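Side-chain contacts in 2-oxoglutarate carboxylase small subunit (Hydrogenobacter thermophilus, PDB 7KCT), which belongs to the biotin carboxylase family, combining an ATP-grasp domain with biotin carboxylase-type N- and C-terminal domains, and binds adenosine-5'-diphosphate, bicarbonate and magnesium: residues Cys345-Glu350 against Tyr418-Val423; Glu364-Pro369 against Leu393-Ile398. All coordinates share one frame; numbering follows the deposited sequence.

In the fold
From the N terminus, the chain first lays down 345-350 on strand 341-351, then 364-369, then 393-398 on strand 393-401, and after helix 404-417 reaches 418-423. Contact 1 joins the first and last of these segments and so closes a loop with 67 residues between its ends. Contact 2 joins the two middle segments across 23 residues, so it nests within contact 1 without crossing it. The centres of the two lie about 6 Å apart. Strands 341-351 and 393-401 are neighbours in the large antiparallel sheet, while 366-367 pairs with 419-420 in a small one; together the contacts tie these two sheets to each other within the biotin carboxylase C-terminal domain.

Contact 1 (Cys345-Glu350 against Tyr418-Val423); sequences CRINAE and YEISGV. With ADP (adenosine-5'-diphosphate), chain D.
In the biotin carboxylase C-terminal domain, Ile347 and Ala349, the latter at the break in strand 341-351, pack against Ile420 of the short strand 419-420 and against Tyr418 and Val423 on either side of it in sequence. No hydrogen bond crosses between the segments, so the evidence is apolar contact, about 150 Å² of buried surface. Ile347 is central because its two branches serve different partners. With chi1 at -43°, CG1 lies beside the backbone N and CG2 is anti to it; CG2 meets Ile420 CD1 at 3.8 Å, while Ile347 CG1 approaches Tyr418 CE2 obliquely at 4.4 Å. Ile427 of helix 427-435 touches both isoleucines. Ala349 CB, at the centre of an inverse gamma turn, reaches Val423 CG2 at 4.4 Å. Arg346, next to Ile347, serves the ADP pocket instead. Its chain, extended from CG to NE, carries the guanidinium to the diphosphate; Glu248 and Glu304 form salt bridges with NE and NH2, respectively, which probably help to fix its orientation. Arg346 NH1 donates to ADP O1A at 3.1 Å, with an N-H...acceptor angle of 161°. Arg346 NH2 donates to ADP O3A at 2.9 Å, the corresponding angle being 157°.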
loop_
_atom_site.group_PDB
_atom_site.type_symbol
_atom_site.label_atom_id
_atom_site.label_comp_id
_atom_site.label_asym_id
_atom_site.label_seq_id
_atom_site.Cartn_x
_atom_site.Cartn_y
_atom_site.Cartn_z
ATOM N N CYS A 345 9.180 -9.502 -0.360
ATOM C CA CYS A 345 9.764 -10.350 -1.377
ATOM C C CYS A 345 10.422 -9.470 -2.425
ATOM O O CYS A 345 9.827 -8.487 -2.871
ATOM C CB CYS A 345 8.732 -11.275 -2.001
ATOM S SG CYS A 345 7.993 -12.478 -0.884
ATOM N N ARG A 346 11.654 -9.812 -2.786
ATOM C CA ARG A 346 12.369 -9.113 -3.843
ATOM C C ARG A 346 11.946 -9.705 -5.162
ATOM O O ARG A 346 12.084 -10.921 -5.370
ATOM C CB ARG A 346 13.875 -9.233 -3.671
ATOM C CG ARG A 346 14.301 -8.789 -2.300
ATOM C CD ARG A 346 15.733 -8.390 -2.329
ATOM N NE ARG A 346 16.237 -8.069 -1.001
ATOM C CZ ARG A 346 17.465 -7.636 -0.804
ATOM N NH1 ARG A 346 18.251 -7.478 -1.868
ATOM N NH2 ARG A 346 17.916 -7.406 0.429
ATOM N N ILE A 347 11.416 -8.857 -6.035
ATOM C CA ILE A 347 11.031 -9.241 -7.388
ATOM C C ILE A 347 12.211 -8.873 -8.269
ATOM O O ILE A 347 12.385 -7.699 -8.610
ATOM C CB ILE A 347 9.772 -8.522 -7.876
ATOM C CG1 ILE A 347 8.706 -8.480 -6.799
ATOM C CG2 ILE A 347 9.292 -9.147 -9.141
ATOM C CD1 ILE A 347 8.253 -9.736 -6.411
ATOM N N ASN A 348 13.023 -9.865 -8.635
ATOM C CA ASN A 348 14.216 -9.639 -9.428
ATOM C C ASN A 348 13.998 -10.143 -10.840
ATOM O O ASN A 348 13.256 -11.109 -11.076
ATOM C CB ASN A 348 15.450 -10.352 -8.837
ATOM C CG ASN A 348 15.770 -9.922 -7.428
ATOM O OD1 ASN A 348 15.694 -8.748 -7.083
ATOM N ND2 ASN A 348 16.151 -10.887 -6.594
ATOM N N ALA A 349 14.647 -9.485 -11.786
ATOM C CA ALA A 349 14.674 -9.941 -13.174
ATOM C C ALA A 349 15.784 -10.990 -13.248
ATOM O O ALA A 349 16.943 -10.672 -13.499
ATOM C CB ALA A 349 14.941 -8.784 -14.136
ATOM N N GLU A 350 15.449 -12.234 -12.877
ATOM C CA GLU A 350 16.412 -13.325 -12.973
ATOM C C GLU A 350 15.656 -14.639 -13.116
ATOM O O GLU A 350 14.477 -14.734 -12.773
ATOM C CB GLU A 350 17.385 -13.342 -11.774
ATOM C CG GLU A 350 16.816 -13.394 -10.419
ATOM C CD GLU A 350 17.823 -12.899 -9.326
ATOM O OE1 GLU A 350 18.747 -12.074 -9.589
ATOM O OE2 GLU A 350 17.666 -13.349 -8.174
ATOM N N TYR A 418 0.603 -10.247 -9.486
ATOM C CA TYR A 418 1.617 -9.346 -10.004
ATOM C C TYR A 418 2.048 -9.848 -11.381
ATOM O O TYR A 418 2.796 -10.829 -11.484
ATOM C CB TYR A 418 2.796 -9.281 -9.035
ATOM C CG TYR A 418 3.629 -8.001 -9.063
ATOM C CD1 TYR A 418 3.804 -7.262 -10.220
ATOM C CD2 TYR A 418 4.225 -7.534 -7.894
ATOM C CE1 TYR A 418 4.559 -6.090 -10.215
ATOM C CE2 TYR A 418 5.014 -6.400 -7.884
ATOM C CZ TYR A 418 5.181 -5.671 -9.038
ATOM O OH TYR A 418 5.952 -4.512 -8.982
ATOM N N GLU A 419 1.621 -9.149 -12.435
ATOM C CA GLU A 419 1.907 -9.565 -13.811
ATOM C C GLU A 419 3.137 -8.819 -14.323
ATOM O O GLU A 419 3.139 -7.578 -14.343
ATOM C CB GLU A 419 0.728 -9.301 -14.756
ATOM C CG GLU A 419 1.038 -9.836 -16.202
ATOM C CD GLU A 419 -0.139 -9.841 -17.140
ATOM O OE1 GLU A 419 -0.100 -10.581 -18.161
ATOM O OE2 GLU A 419 -1.068 -9.078 -16.884
ATOM N N ILE A 420 4.156 -9.575 -14.772
ATOM C CA ILE A 420 5.364 -9.037 -15.418
ATOM C C ILE A 420 5.707 -9.978 -16.566
ATOM O O ILE A 420 5.943 -11.168 -16.333
ATOM C CB ILE A 420 6.588 -8.928 -14.481
ATOM C CG1 ILE A 420 6.232 -8.107 -13.231
ATOM C CG2 ILE A 420 7.791 -8.235 -15.156
ATOM C CD1 ILE A 420 7.289 -7.909 -12.169
ATOM N N SER A 421 5.668 -9.482 -17.798
ATOM C CA SER A 421 6.158 -10.286 -18.907
ATOM C C SER A 421 7.293 -9.542 -19.594
ATOM O O SER A 421 7.465 -8.316 -19.484
ATOM C CB SER A 421 5.058 -10.635 -19.945
ATOM O OG SER A 421 4.802 -9.507 -20.719
ATOM N N GLY A 422 8.036 -10.278 -20.381
ATOM C CA GLY A 422 9.133 -9.711 -21.109
ATOM C C GLY A 422 10.471 -10.173 -20.618
ATOM O O GLY A 422 11.397 -10.205 -21.365
ATOM N N VAL A 423 10.552 -10.499 -19.344
ATOM C CA VAL A 423 11.752 -11.006 -18.732
ATOM C C VAL A 423 11.362 -12.042 -17.704
ATOM O O VAL A 423 10.277 -12.037 -17.219
ATOM C CB VAL A 423 12.556 -9.907 -18.026
ATOM C CG1 VAL A 423 13.216 -8.985 -19.011
ATOM C CG2 VAL A 423 11.700 -9.133 -17.073
HETATM P PB ADP D . 20.908 -5.161 1.849
HETATM O O1B ADP D . 20.463 -3.711 1.772
HETATM O O2B ADP D . 20.222 -6.153 2.761
HETATM O O3B ADP D . 22.378 -5.388 1.694
HETATM P PA ADP D . 21.559 -6.298 -0.768
HETATM O O1A ADP D . 21.168 -6.627 -2.168
HETATM O O2A ADP D . 22.780 -6.881 -0.080
HETATM O O3A ADP D . 20.402 -5.995 0.274
HETATM O "O5'" ADP D . 22.358 -4.535 -1.147
HETATM C "C5'" ADP D . 21.793 -3.932 -2.388
HETATM C "C4'" ADP D . 22.796 -3.358 -3.281
HETATM O "O4'" ADP D . 23.985 -2.918 -2.662
HETATM C "C3'" ADP D . 23.128 -4.621 -4.266
HETATM O "O3'" ADP D . 23.303 -4.155 -5.494
HETATM C "C2'" ADP D . 24.445 -5.079 -3.525
HETATM O "O2'" ADP D . 25.349 -5.614 -4.374
HETATM C "C1'" ADP D . 24.982 -3.651 -3.207
HETATM N N9 ADP D . 25.941 -3.585 -2.029
HETATM C C8 ADP D . 25.783 -4.093 -0.716
HETATM N N7 ADP D . 26.862 -3.869 0.079
HETATM C C5 ADP D . 27.726 -3.158 -0.726
HETATM C C6 ADP D . 29.011 -2.643 -0.466
HETATM N N6 ADP D . 29.595 -2.803 0.774
HETATM N N1 ADP D . 29.695 -1.967 -1.447
HETATM C C2 ADP D . 29.037 -1.880 -2.664
HETATM N N3 ADP D . 27.817 -2.323 -3.061
HETATM C C4 ADP D . 27.177 -2.966 -2.038
#

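Contact 2 (Glu364-Pro369 against Leu393-Ile398); sequences ERYYVP and LIAKLI
Tyr366 swings its ring anti to the backbone N (chi1 -166°), which sends the hydroxyl end across to Ile394 and Ala395; CG of Leu397 is likewise anti (chi1 -177°), and the rotation about CB-CG then places CD1 against Pro369. The second case matters because the CB of Leu397 does not itself head for the other segment, yet Leu397 CD1 stands 4.2 Å from Pro369 CG on the proline ring. At the other end, Tyr366 OH lies 4.3 Å from Ile394 CG2 and equally far from Ala395 CB, and the isoleucine methyl approaches the aromatic ring obliquely, with Tyr366 CE1 at 4.4 Å from Ile394 CG2. Two successive residues of one strand can meet the same tyrosine because Ile394 and Ala395 form a classic beta bulge facing Ile347: the helical-type backbone of Ile394 breaks the extended course, and both CB atoms are directed toward 364-369. The touching parts run only 15° apart end to end, yet no hydrogen bond links them, and the nearest CA pair, Pro369 and Leu397, is 8.9 Å apart. The segments therefore meet through side chains and not as paired strands. The Tyr366 hydroxyl is hydrogen-bonded to Tyr418 OH and to His378 ND1, two partners that would restrain the ring's position. On the 364-369 side, Tyr367 stacks on His378 of the second subunit, so this segment also belongs to the dimer interface. Within the chain, Leu397 packs on Met411, Ala414 and Leu415 of helix 404-417, Pro369 touches Thr417 at that helix's end, and Val368 and Ala395 both rest on His378 of strand 374-378.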
loop_
_atom_site.group_PDB
_atom_site.type_symbol
_atom_site.label_atom_id
_atom_site.label_comp_id
_atom_site.label_asym_id
_atom_site.label_seq_id
_atom_site.Cartn_x
_atom_site.Cartn_y
_atom_site.Cartn_z
ATOM N N GLU A 364 7.151 -5.896 -20.844
ATOM C CA GLU A 364 6.016 -5.747 -21.747
ATOM C C GLU A 364 4.784 -5.579 -20.859
ATOM O O GLU A 364 4.446 -4.463 -20.452
ATOM C CB GLU A 364 5.883 -6.968 -22.670
ATOM N N ARG A 365 4.164 -6.681 -20.470
ATOM C CA ARG A 365 3.007 -6.589 -19.593
ATOM C C ARG A 365 3.456 -6.243 -18.172
ATOM O O ARG A 365 4.480 -6.734 -17.686
ATOM C CB ARG A 365 2.193 -7.881 -19.614
ATOM C CG ARG A 365 1.512 -8.221 -20.966
ATOM C CD ARG A 365 1.071 -9.690 -21.011
ATOM N NE ARG A 365 0.651 -10.084 -22.359
ATOM N N TYR A 366 2.702 -5.359 -17.518
ATOM C CA TYR A 366 3.076 -4.936 -16.168
ATOM C C TYR A 366 1.820 -4.497 -15.429
ATOM O O TYR A 366 1.171 -3.524 -15.826
ATOM C CB TYR A 366 4.099 -3.803 -16.215
ATOM C CG TYR A 366 4.767 -3.541 -14.912
ATOM C CD1 TYR A 366 5.689 -4.444 -14.387
ATOM C CD2 TYR A 366 4.455 -2.430 -14.173
ATOM C CE1 TYR A 366 6.321 -4.208 -13.183
ATOM C CE2 TYR A 366 5.053 -2.194 -12.942
ATOM C CZ TYR A 366 5.976 -3.098 -12.443
ATOM O OH TYR A 366 6.581 -2.859 -11.228
ATOM N N TYR A 367 1.467 -5.217 -14.382
ATOM C CA TYR A 367 0.342 -4.818 -13.548
ATOM C C TYR A 367 0.771 -4.957 -12.102
ATOM O O TYR A 367 1.165 -6.047 -11.682
ATOM C CB TYR A 367 -0.902 -5.658 -13.793
ATOM C CG TYR A 367 -1.970 -5.400 -12.734
ATOM C CD1 TYR A 367 -2.831 -4.303 -12.824
ATOM C CD2 TYR A 367 -2.100 -6.245 -11.621
ATOM C CE1 TYR A 367 -3.834 -4.082 -11.843
ATOM C CE2 TYR A 367 -3.041 -6.029 -10.657
ATOM C CZ TYR A 367 -3.892 -4.933 -10.752
ATOM O OH TYR A 367 -4.846 -4.782 -9.775
ATOM N N VAL A 368 0.666 -3.867 -11.343
ATOM C CA VAL A 368 1.056 -3.805 -9.940
ATOM C C VAL A 368 -0.135 -4.114 -9.027
ATOM O O VAL A 368 -1.149 -3.405 -9.083
ATOM C CB VAL A 368 1.622 -2.404 -9.641
ATOM C CG1 VAL A 368 2.028 -2.283 -8.209
ATOM C CG2 VAL A 368 2.801 -2.119 -10.515
ATOM N N PRO A 369 -0.050 -5.079 -8.125
ATOM C CA PRO A 369 -1.179 -5.313 -7.215
ATOM C C PRO A 369 -1.284 -4.230 -6.149
ATOM O O PRO A 369 -0.312 -3.568 -5.801
ATOM C CB PRO A 369 -0.856 -6.674 -6.599
ATOM C CG PRO A 369 0.633 -6.657 -6.519
ATOM C CD PRO A 369 1.101 -5.943 -7.785
ATOM N N LEU A 393 16.983 -5.937 -9.333
ATOM C CA LEU A 393 15.768 -5.643 -8.587
ATOM C C LEU A 393 14.814 -4.825 -9.443
ATOM O O LEU A 393 15.207 -3.824 -10.041
ATOM C CB LEU A 393 16.131 -4.907 -7.293
ATOM C CG LEU A 393 14.991 -4.736 -6.277
ATOM C CD1 LEU A 393 14.364 -6.074 -5.898
ATOM C CD2 LEU A 393 15.529 -3.997 -5.048
ATOM N N ILE A 394 13.592 -5.322 -9.590
ATOM C CA ILE A 394 12.499 -4.624 -10.273
ATOM C C ILE A 394 11.568 -3.951 -9.270
ATOM O O ILE A 394 11.077 -2.847 -9.497
ATOM C CB ILE A 394 11.668 -5.601 -11.137
ATOM C CG1 ILE A 394 12.366 -6.158 -12.349
ATOM C CG2 ILE A 394 10.311 -4.943 -11.570
ATOM C CD1 ILE A 394 11.577 -7.300 -12.932
ATOM N N ALA A 395 11.207 -4.673 -8.213
ATOM C CA ALA A 395 10.173 -4.208 -7.309
ATOM C C ALA A 395 10.371 -4.943 -5.999
ATOM O O ALA A 395 10.994 -6.009 -5.959
ATOM C CB ALA A 395 8.778 -4.467 -7.867
ATOM N N LYS A 396 9.929 -4.319 -4.929
ATOM C CA LYS A 396 9.801 -4.967 -3.624
ATOM C C LYS A 396 8.322 -5.007 -3.322
ATOM O O LYS A 396 7.641 -3.969 -3.381
ATOM C CB LYS A 396 10.550 -4.225 -2.519
ATOM C CG LYS A 396 11.980 -3.902 -2.904
ATOM C CD LYS A 396 12.828 -3.356 -1.748
ATOM C CE LYS A 396 12.355 -1.993 -1.259
ATOM N NZ LYS A 396 13.497 -1.208 -0.721
ATOM N N LEU A 397 7.800 -6.190 -3.090
ATOM C CA LEU A 397 6.422 -6.351 -2.665
ATOM C C LEU A 397 6.415 -6.558 -1.157
ATOM O O LEU A 397 7.070 -7.474 -0.665
ATOM C CB LEU A 397 5.782 -7.530 -3.378
ATOM C CG LEU A 397 4.326 -7.822 -3.127
ATOM C CD1 LEU A 397 3.570 -6.588 -3.463
ATOM C CD2 LEU A 397 3.988 -9.041 -4.021
ATOM N N ILE A 398 5.686 -5.718 -0.425
ATOM C CA ILE A 398 5.668 -5.765 1.039
ATOM C C ILE A 398 4.249 -5.937 1.504
ATOM O O ILE A 398 3.353 -5.247 1.004
ATOM C CB ILE A 398 6.263 -4.493 1.660
ATOM C CG1 ILE A 398 7.677 -4.303 1.153
ATOM C CG2 ILE A 398 6.208 -4.569 3.212
ATOM C CD1 ILE A 398 7.852 -3.051 0.347
#